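Local coordinates for protein ABC-type phosphate transport system, periplasmic component (Lactobacillus brevis, PDB 4ECF) that probably binds phosphate as the solute-binding lipoprotein of a PstSACB-type ABC importer and hands it over for transport across the cytoplasmic membrane, at residues A52-N57 / G218-F223; E208-K213 / A222-V227; Q15-A20 / H76-V81. All coordinates share one frame; numbering follows the deposited sequence.

Interaction 1 of 3, residues A52-N57 / G218-F223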
loop_
_atom_site.group_PDB
_atom_site.type_symbol
_atom_site.label_atom_id
_atom_site.label_comp_id
_atom_site.label_asym_id
_atom_site.label_seq_id
_atom_site.Cartn_x
_atom_site.Cartn_y
_atom_site.Cartn_z
ATOM N N ALA A 52 -17.068 13.800 -3.705
ATOM C CA ALA A 52 -17.760 12.874 -4.582
ATOM C C ALA A 52 -17.988 11.487 -3.965
ATOM O O ALA A 52 -18.753 10.675 -4.513
ATOM C CB ALA A 52 -17.015 12.758 -5.904
ATOM N N VAL A 53 -17.347 11.261 -2.801
ATOM C CA VAL A 53 -17.458 10.010 -2.038
ATOM C C VAL A 53 -17.475 10.373 -0.558
ATOM O O VAL A 53 -17.238 11.515 -0.206
ATOM C CB VAL A 53 -16.233 9.082 -2.286
ATOM C CG1 VAL A 53 -16.125 8.603 -3.760
ATOM C CG2 VAL A 53 -14.915 9.744 -1.874
ATOM N N GLN A 54 -17.742 9.387 0.295
ATOM C CA GLN A 54 -17.753 9.643 1.736
ATOM C C GLN A 54 -16.359 9.481 2.373
ATOM O O GLN A 54 -16.071 10.075 3.393
ATOM C CB GLN A 54 -18.761 8.737 2.411
ATOM C CG GLN A 54 -20.222 9.185 2.200
ATOM C CD GLN A 54 -20.653 9.035 0.754
ATOM O OE1 GLN A 54 -20.546 7.960 0.175
ATOM N NE2 GLN A 54 -21.088 10.148 0.133
ATOM N N ILE A 55 -15.584 8.521 1.877
ATOM C CA ILE A 55 -14.231 8.184 2.402
ATOM C C ILE A 55 -13.262 8.052 1.244
ATOM O O ILE A 55 -13.545 7.368 0.279
ATOM C CB ILE A 55 -14.240 6.867 3.205
ATOM C CG1 ILE A 55 -15.161 6.999 4.403
ATOM C CG2 ILE A 55 -12.809 6.496 3.631
ATOM C CD1 ILE A 55 -15.291 5.747 5.252
ATOM N N GLY A 56 -12.108 8.731 1.367
ATOM C CA GLY A 56 -10.982 8.562 0.466
ATOM C C GLY A 56 -9.947 7.692 1.129
ATOM O O GLY A 56 -9.420 8.018 2.207
ATOM N N ASN A 57 -9.685 6.543 0.544
ATOM C CA ASN A 57 -8.719 5.576 1.064
ATOM C C ASN A 57 -7.349 5.927 0.518
ATOM O O ASN A 57 -7.183 5.967 -0.713
ATOM C CB ASN A 57 -9.118 4.179 0.579
ATOM C CG ASN A 57 -10.469 3.688 1.107
ATOM O OD1 ASN A 57 -11.037 4.216 2.087
ATOM N ND2 ASN A 57 -10.995 2.673 0.451
ATOM N N GLY A 218 -22.981 10.125 10.881
ATOM C CA GLY A 218 -23.757 8.994 10.455
ATOM C C GLY A 218 -22.885 7.755 10.251
ATOM O O GLY A 218 -21.956 7.475 11.002
ATOM N N LEU A 219 -23.194 7.047 9.189
ATOM C CA LEU A 219 -22.548 5.751 8.937
ATOM C C LEU A 219 -21.070 5.899 8.649
ATOM O O LEU A 219 -20.270 5.037 9.075
ATOM C CB LEU A 219 -23.256 5.013 7.790
ATOM C CG LEU A 219 -22.691 3.652 7.340
ATOM C CD1 LEU A 219 -22.556 2.733 8.542
ATOM C CD2 LEU A 219 -23.572 3.058 6.208
ATOM N N THR A 220 -20.666 6.973 7.960
ATOM C CA THR A 220 -19.257 7.232 7.744
ATOM C C THR A 220 -18.494 7.270 9.051
ATOM O O THR A 220 -17.456 6.596 9.201
ATOM C CB THR A 220 -19.025 8.545 6.956
ATOM O OG1 THR A 220 -19.751 8.490 5.719
ATOM C CG2 THR A 220 -17.512 8.762 6.713
ATOM N N LYS A 221 -19.009 8.037 10.005
ATOM C CA LYS A 221 -18.372 8.174 11.320
ATOM C C LYS A 221 -18.364 6.829 12.050
ATOM O O LYS A 221 -17.308 6.416 12.588
ATOM C CB LYS A 221 -19.112 9.226 12.155
ATOM C CG LYS A 221 -18.621 9.357 13.588
ATOM C CD LYS A 221 -19.445 10.417 14.302
ATOM C CE LYS A 221 -19.082 10.632 15.762
ATOM N NZ LYS A 221 -17.719 11.239 15.937
ATOM N N ALA A 222 -19.507 6.147 12.048
ATOM C CA ALA A 222 -19.621 4.880 12.732
ATOM C C ALA A 222 -18.673 3.826 12.194
ATOM O O ALA A 222 -18.047 3.093 12.956
ATOM C CB ALA A 222 -21.062 4.371 12.715
ATOM N N PHE A 223 -18.556 3.741 10.867
ATOM C CA PHE A 223 -17.671 2.767 10.280
ATOM C C PHE A 223 -16.202 3.049 10.611
ATOM O O PHE A 223 -15.434 2.125 10.923
ATOM C CB PHE A 223 -17.876 2.740 8.776
ATOM C CG PHE A 223 -16.973 1.799 8.038
ATOM C CD1 PHE A 223 -16.937 0.456 8.354
ATOM C CD2 PHE A 223 -16.218 2.250 6.971
ATOM C CE1 PHE A 223 -16.136 -0.413 7.653
ATOM C CE2 PHE A 223 -15.430 1.378 6.259
ATOM C CZ PHE A 223 -15.386 0.045 6.599
#

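Interaction 2 of 3, residues E208-K213 / A222-V227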
loop_
_atom_site.group_PDB
_atom_site.type_symbol
_atom_site.label_atom_id
_atom_site.label_comp_id
_atom_site.label_asym_id
_atom_site.label_seq_id
_atom_site.Cartn_x
_atom_site.Cartn_y
_atom_site.Cartn_z
ATOM N N GLU A 208 -1.897 3.860 6.689
ATOM C CA GLU A 208 -3.167 3.760 5.941
ATOM C C GLU A 208 -4.174 4.725 6.509
ATOM O O GLU A 208 -4.403 4.763 7.744
ATOM C CB GLU A 208 -3.724 2.350 6.026
ATOM C CG GLU A 208 -2.836 1.287 5.383
ATOM C CD GLU A 208 -2.816 1.332 3.873
ATOM O OE1 GLU A 208 -2.514 2.417 3.300
ATOM O OE2 GLU A 208 -3.095 0.266 3.291
ATOM N N HIS A 209 -4.816 5.495 5.613
ATOM C CA HIS A 209 -5.679 6.624 5.989
ATOM C C HIS A 209 -7.077 6.474 5.422
ATOM O O HIS A 209 -7.231 6.091 4.233
ATOM C CB HIS A 209 -5.130 7.913 5.415
ATOM C CG HIS A 209 -3.723 8.235 5.799
ATOM N ND1 HIS A 209 -3.409 9.221 6.668
ATOM C CD2 HIS A 209 -2.542 7.771 5.270
ATOM C CE1 HIS A 209 -2.047 9.349 6.728
ATOM N NE2 HIS A 209 -1.519 8.435 5.880
ATOM N N LEU A 210 -8.082 6.792 6.233
ATOM C CA LEU A 210 -9.484 6.919 5.760
ATOM C C LEU A 210 -9.830 8.401 5.877
ATOM O O LEU A 210 -10.125 8.865 6.962
ATOM C CB LEU A 210 -10.439 6.063 6.579
ATOM C CG LEU A 210 -10.181 4.544 6.584
ATOM C CD1 LEU A 210 -11.233 3.821 7.398
ATOM C CD2 LEU A 210 -10.127 3.987 5.174
ATOM N N TYR A 211 -9.616 9.178 4.839
ATOM C CA TYR A 211 -9.932 10.584 4.842
ATOM C C TYR A 211 -11.395 10.860 4.622
ATOM O O TYR A 211 -12.037 10.220 3.762
ATOM C CB TYR A 211 -9.131 11.280 3.716
ATOM C CG TYR A 211 -7.726 11.689 4.141
ATOM C CD1 TYR A 211 -7.517 12.825 4.942
ATOM C CD2 TYR A 211 -6.618 10.908 3.813
ATOM C CE1 TYR A 211 -6.231 13.198 5.323
ATOM C CE2 TYR A 211 -5.315 11.282 4.197
ATOM C CZ TYR A 211 -5.122 12.391 4.967
ATOM O OH TYR A 211 -3.831 12.771 5.347
ATOM N N THR A 212 -11.872 11.888 5.332
ATOM C CA THR A 212 -13.215 12.461 5.132
ATOM C C THR A 212 -13.138 13.957 4.820
ATOM O O THR A 212 -12.127 14.609 5.060
ATOM C CB THR A 212 -14.125 12.195 6.342
ATOM O OG1 THR A 212 -13.591 12.857 7.491
ATOM C CG2 THR A 212 -14.286 10.629 6.588
ATOM N N LYS A 213 -14.193 14.457 4.178
ATOM C CA LYS A 213 -14.346 15.903 3.918
ATOM C C LYS A 213 -15.141 16.480 5.047
ATOM O O LYS A 213 -16.355 16.254 5.160
ATOM C CB LYS A 213 -15.044 16.154 2.587
ATOM C CG LYS A 213 -14.945 17.633 2.134
ATOM C CD LYS A 213 -15.375 17.802 0.689
ATOM C CE LYS A 213 -15.389 19.290 0.347
ATOM N NZ LYS A 213 -15.224 19.554 -1.101
ATOM N N ALA A 222 -19.507 6.147 12.048
ATOM C CA ALA A 222 -19.621 4.880 12.732
ATOM C C ALA A 222 -18.673 3.826 12.194
ATOM O O ALA A 222 -18.047 3.093 12.956
ATOM C CB ALA A 222 -21.062 4.371 12.715
ATOM N N PHE A 223 -18.556 3.741 10.867
ATOM C CA PHE A 223 -17.671 2.767 10.280
ATOM C C PHE A 223 -16.202 3.049 10.611
ATOM O O PHE A 223 -15.434 2.125 10.923
ATOM C CB PHE A 223 -17.876 2.740 8.776
ATOM C CG PHE A 223 -16.973 1.799 8.038
ATOM C CD1 PHE A 223 -16.937 0.456 8.354
ATOM C CD2 PHE A 223 -16.218 2.250 6.971
ATOM C CE1 PHE A 223 -16.136 -0.413 7.653
ATOM C CE2 PHE A 223 -15.430 1.378 6.259
ATOM C CZ PHE A 223 -15.386 0.045 6.599
ATOM N N ILE A 224 -15.786 4.301 10.474
ATOM C CA ILE A 224 -14.399 4.637 10.837
ATOM C C ILE A 224 -14.110 4.286 12.304
ATOM O O ILE A 224 -13.061 3.641 12.612
ATOM C CB ILE A 224 -14.056 6.103 10.466
ATOM C CG1 ILE A 224 -14.081 6.291 8.951
ATOM C CG2 ILE A 224 -12.674 6.476 11.012
ATOM C CD1 ILE A 224 -14.024 7.754 8.584
ATOM N N THR A 225 -15.008 4.664 13.211
ATOM C CA THR A 225 -14.884 4.290 14.619
ATOM C C THR A 225 -14.710 2.751 14.778
ATOM O O THR A 225 -13.823 2.275 15.486
ATOM C CB THR A 225 -16.085 4.781 15.378
ATOM O OG1 THR A 225 -16.090 6.216 15.325
ATOM C CG2 THR A 225 -16.073 4.288 16.833
ATOM N N TYR A 226 -15.517 1.994 14.035
ATOM C CA TYR A 226 -15.436 0.532 14.045
ATOM C C TYR A 226 -14.087 0.007 13.579
ATOM O O TYR A 226 -13.472 -0.805 14.261
ATOM C CB TYR A 226 -16.587 -0.038 13.203
ATOM C CG TYR A 226 -16.692 -1.531 13.148
ATOM C CD1 TYR A 226 -17.423 -2.239 14.095
ATOM C CD2 TYR A 226 -16.183 -2.226 12.079
ATOM C CE1 TYR A 226 -17.563 -3.606 14.000
ATOM C CE2 TYR A 226 -16.344 -3.610 11.983
ATOM C CZ TYR A 226 -17.029 -4.274 12.930
ATOM O OH TYR A 226 -17.185 -5.653 12.850
ATOM N N VAL A 227 -13.572 0.527 12.451
ATOM C CA VAL A 227 -12.296 0.105 11.935
ATOM C C VAL A 227 -11.158 0.428 12.934
ATOM O O VAL A 227 -10.270 -0.364 13.107
ATOM C CB VAL A 227 -11.988 0.753 10.564
ATOM C CG1 VAL A 227 -10.581 0.428 10.111
ATOM C CG2 VAL A 227 -13.013 0.330 9.517
#

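Interaction 3 of 3, residues Q15-A20 / H76-V81. With EDO (1,2-ethanediol), chain I.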
loop_
_atom_site.group_PDB
_atom_site.type_symbol
_atom_site.label_atom_id
_atom_site.label_comp_id
_atom_site.label_asym_id
_atom_site.label_seq_id
_atom_site.Cartn_x
_atom_site.Cartn_y
_atom_site.Cartn_z
ATOM N N GLN A 15 -7.608 -1.442 0.115
ATOM C CA GLN A 15 -8.880 -1.947 -0.330
ATOM C C GLN A 15 -9.270 -3.256 0.378
ATOM O O GLN A 15 -10.433 -3.428 0.791
ATOM C CB GLN A 15 -8.873 -2.117 -1.839
ATOM C CG GLN A 15 -10.250 -2.424 -2.413
ATOM C CD GLN A 15 -10.257 -2.454 -3.928
ATOM O OE1 GLN A 15 -9.305 -2.018 -4.582
ATOM N NE2 GLN A 15 -11.365 -2.942 -4.497
ATOM N N PRO A 16 -8.337 -4.208 0.521
ATOM C CA PRO A 16 -8.772 -5.482 1.143
ATOM C C PRO A 16 -9.261 -5.300 2.575
ATOM O O PRO A 16 -10.224 -5.971 2.997
ATOM C CB PRO A 16 -7.491 -6.352 1.090
ATOM C CG PRO A 16 -6.664 -5.750 -0.019
ATOM C CD PRO A 16 -6.950 -4.286 0.010
ATOM N N LEU A 17 -8.596 -4.448 3.335
ATOM C CA LEU A 17 -9.034 -4.200 4.723
ATOM C C LEU A 17 -10.410 -3.470 4.763
ATOM O O LEU A 17 -11.306 -3.808 5.580
ATOM C CB LEU A 17 -8.002 -3.372 5.491
ATOM C CG LEU A 17 -8.372 -2.938 6.901
ATOM C CD1 LEU A 17 -8.734 -4.156 7.766
ATOM C CD2 LEU A 17 -7.223 -2.120 7.524
ATOM N N VAL A 18 -10.589 -2.486 3.901
ATOM C CA VAL A 18 -11.858 -1.737 3.845
ATOM C C VAL A 18 -13.014 -2.642 3.405
ATOM O O VAL A 18 -14.096 -2.616 3.964
ATOM C CB VAL A 18 -11.738 -0.414 3.049
ATOM C CG1 VAL A 18 -13.082 0.298 3.081
ATOM C CG2 VAL A 18 -10.625 0.467 3.635
ATOM N N GLU A 19 -12.760 -3.508 2.435
ATOM C CA GLU A 19 -13.765 -4.450 1.995
ATOM C C GLU A 19 -14.125 -5.448 3.107
ATOM O O GLU A 19 -15.289 -5.781 3.332
ATOM C CB GLU A 19 -13.298 -5.214 0.755
ATOM C CG GLU A 19 -13.290 -4.348 -0.465
ATOM C CD GLU A 19 -12.829 -5.060 -1.709
ATOM O OE1 GLU A 19 -12.117 -6.073 -1.569
ATOM O OE2 GLU A 19 -13.170 -4.572 -2.811
ATOM N N ALA A 20 -13.104 -5.999 3.771
ATOM C CA ALA A 20 -13.372 -6.993 4.831
ATOM C C ALA A 20 -14.086 -6.369 6.031
ATOM O O ALA A 20 -15.066 -6.946 6.553
ATOM C CB ALA A 20 -12.094 -7.711 5.267
ATOM N N HIS A 76 -7.821 10.023 9.326
ATOM C CA HIS A 76 -8.063 8.944 10.298
ATOM C C HIS A 76 -7.143 7.825 9.940
ATOM O O HIS A 76 -7.270 7.229 8.871
ATOM C CB HIS A 76 -9.498 8.425 10.272
ATOM C CG HIS A 76 -10.559 9.505 10.360
ATOM N ND1 HIS A 76 -10.985 10.212 9.279
ATOM C CD2 HIS A 76 -11.250 9.981 11.452
ATOM C CE1 HIS A 76 -11.929 11.093 9.672
ATOM N NE2 HIS A 76 -12.098 10.952 11.009
ATOM N N ARG A 77 -6.117 7.615 10.736
ATOM C CA ARG A 77 -5.189 6.509 10.472
ATOM C C ARG A 77 -5.701 5.218 11.083
ATOM O O ARG A 77 -6.216 5.235 12.216
ATOM C CB ARG A 77 -3.767 6.850 10.917
ATOM C CG ARG A 77 -3.026 7.717 9.920
ATOM C CD ARG A 77 -1.598 7.995 10.341
ATOM N NE ARG A 77 -1.504 9.043 11.367
ATOM C CZ ARG A 77 -0.354 9.421 11.897
ATOM N NH1 ARG A 77 0.770 8.800 11.555
ATOM N NH2 ARG A 77 -0.323 10.401 12.778
ATOM N N VAL A 78 -5.579 4.102 10.355
ATOM C CA VAL A 78 -6.213 2.846 10.743
ATOM C C VAL A 78 -5.280 1.653 10.752
ATOM O O VAL A 78 -5.619 0.608 11.277
ATOM C CB VAL A 78 -7.439 2.577 9.840
ATOM C CG1 VAL A 78 -8.443 3.730 9.918
ATOM C CG2 VAL A 78 -7.066 2.273 8.380
ATOM N N ALA A 79 -4.091 1.809 10.178
ATOM C CA ALA A 79 -3.205 0.654 9.992
ATOM C C ALA A 79 -1.882 1.159 9.433
ATOM O O ALA A 79 -1.773 2.324 9.020
ATOM C CB ALA A 79 -3.833 -0.342 9.019
ATOM N N VAL A 80 -0.882 0.286 9.486
ATOM C CA VAL A 80 0.362 0.434 8.712
ATOM C C VAL A 80 0.366 -0.731 7.720
ATOM O O VAL A 80 -0.045 -1.868 8.039
ATOM C CB VAL A 80 1.607 0.421 9.618
ATOM C CG1 VAL A 80 2.881 0.163 8.800
ATOM C CG2 VAL A 80 1.639 1.710 10.452
ATOM N N VAL A 81 0.782 -0.466 6.495
ATOM C CA VAL A 81 0.959 -1.496 5.448
ATOM C C VAL A 81 2.428 -1.549 5.014
ATOM O O VAL A 81 3.048 -0.508 4.751
ATOM C CB VAL A 81 0.011 -1.237 4.258
ATOM C CG1 VAL A 81 0.424 0.034 3.486
ATOM C CG2 VAL A 81 -0.111 -2.472 3.381
HETATM C C1 EDO I . -9.442 -6.231 -4.524
HETATM O O1 EDO I . -8.447 -6.994 -5.220
HETATM C C2 EDO I . -8.980 -5.988 -3.094
HETATM O O2 EDO I . -9.605 -6.908 -2.188
#

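Interaction 1 of 3, residues A52-N57 / G218-F223
Ile55 and Thr220 meet where the chain enters strand 55-58 beside the first turns of helix 218-228; Gln54, the last loop residue, and Ile55, the first of the strand, both face the helix. The contact is mostly apolar. Ile55 sends its longer branch toward the helix: CG1 stands anti to the carbonyl carbon (chi1 -61°), and from there the chain runs on extended to CD1. The side chains of Ile55 and Thr220 lie alongside each other, pointing opposite ways, with Ile55 CG1 3.7 Å from Thr220 CG2. At its end, Ile55 CD1 lies 4.0 Å from Phe223 CD2, coming in at the edge of the ring and near its plane; these two side chains cross at about a right angle. A beta-branched isoleucine suits a strand, and its longer branch reaches the helix. Thr220 and Phe223, three residues apart, project from the same side of the helix and can both meet that one arm.

A second kind of contact sets a polar atom against aliphatic carbon. Thr220 OG1 packs on the stem of Gln54, 3.5 Å from Gln54 CB and 3.6 Å from Gln54 CG, while the methyl Thr220 CG2 faces Ile55. Threonine thus serves both neighbours with its two different branches. The Gln54 chain bends at chi2 (68°), and its amide leaves the helix behind: OE1 accepts a hydrogen bond from the backbone N of Thr7.

Around this pair the layers of an alpha/beta domain close in. Strand 55-58 runs parallel to strand 4-10, on which Ile55 and Thr220 touch Ala8 and Ile6, and antiparallel to strand 205-213, where they touch Leu210 and Thr212. Helix 15-28 lies beside helix 218-228, with Ala21 against Phe223.

Interaction 2 of 3, residues E208-K213 / A222-V227
Leu210 is the first residue along strand 208-213 to touch helix 222-227. Its side chain passes alongside that of Ile224, heading the other way, and Leu210 CD1 comes to 4.1 Å from Ile224 CG1. Leu210 CD1 also lies 4.4 Å from Val227 CG1, so a single leucine branch bridges two positions three residues apart on the helix. Tyr211, next in the strand, points away from the helix. Thr212 returns to the helix side: the methyl Thr212 CG2 meets Ile224 CD1 tip to tip at 3.5 Å. OG1 of this threonine bonds to the carbonyl oxygen of Gly214, which satisfies the hydroxyl and leaves the methyl to the apolar contact. Leucine and beta-branched threonine suit these two places, since Leu210 and Thr212 alternate with Tyr211 and turn aliphatic carbon to the helix. The axes of the two segments run nearly antiparallel, at 162°, and approach to 10.6 Å, a spacing usual for a helix laid on a sheet. Strand, short connection and returning helix form a beta-alpha unit within the alpha/beta fold of periplasmic binding proteins.

Interaction 3 of 3, residues Q15-A20 / H76-V81
Leu17 turns from helix 15-28 toward strand 73-87, where Leu17 CD2 lies 4.1 Å from Ala79 CB. The short alanine lets this branch come near the strand backbone, and Val78 CG2 lies beside it, 4.5 Å from Leu17 CD2. On another side of the helix, the Gln15 side chain runs out extended, with CG anti to the backbone N (chi1 -170°), along a 1,2-ethanediol probably from the crystallisation liquor. Gln15 CB is 4.1 Å from C2 of the diol, and Gln15 CG closes to 3.8 Å from the same carbon. The arrangement is helix-on-sheet packing in the alpha/beta fold of the PBP superfamily, with strand 73-87 continuing the sheet beside strand 205-213; Val78 also touches Val227 of helix 218-228. Further out, Gln15 CD lies near both diol carbons. At the tip, Gln15 NE2 donates to Glu19 OE2, one turn on, at 3.0 Å; the oxygen lies near the amide plane but is met from above the carboxylate plane. Replacing Gln15 with leucine would probably leave Glu19 OE2 without its amide donor and the carboxylate freer to turn. The other oxygen, Glu19 OE1, accepts a 2.7 Å bond from O2 of the diol.

How the interactions relate
The three interactions lie on the same side of the chain's centre and join helices 15-28 and 218-228 to one mixed sheet. Interactions 1 and 2, with centres 6 Å apart, have segments that overlap at Ala222 and Phe223 of helix 218-228, and they engage the neighbouring strands 55-58 and 205-213. Interaction 3 lies about 9 Å from interaction 2 and 13 Å from interaction 1, centre to centre, on strand 73-87, the partner of 205-213. Along the chain, interaction 3 closes before interaction 2 opens, 1 and 3 alternate, and 1 and 2 both end on helix 218-228. Distant parts of the sequence are thus folded into one helix-covered sheet of a solute-binding protein.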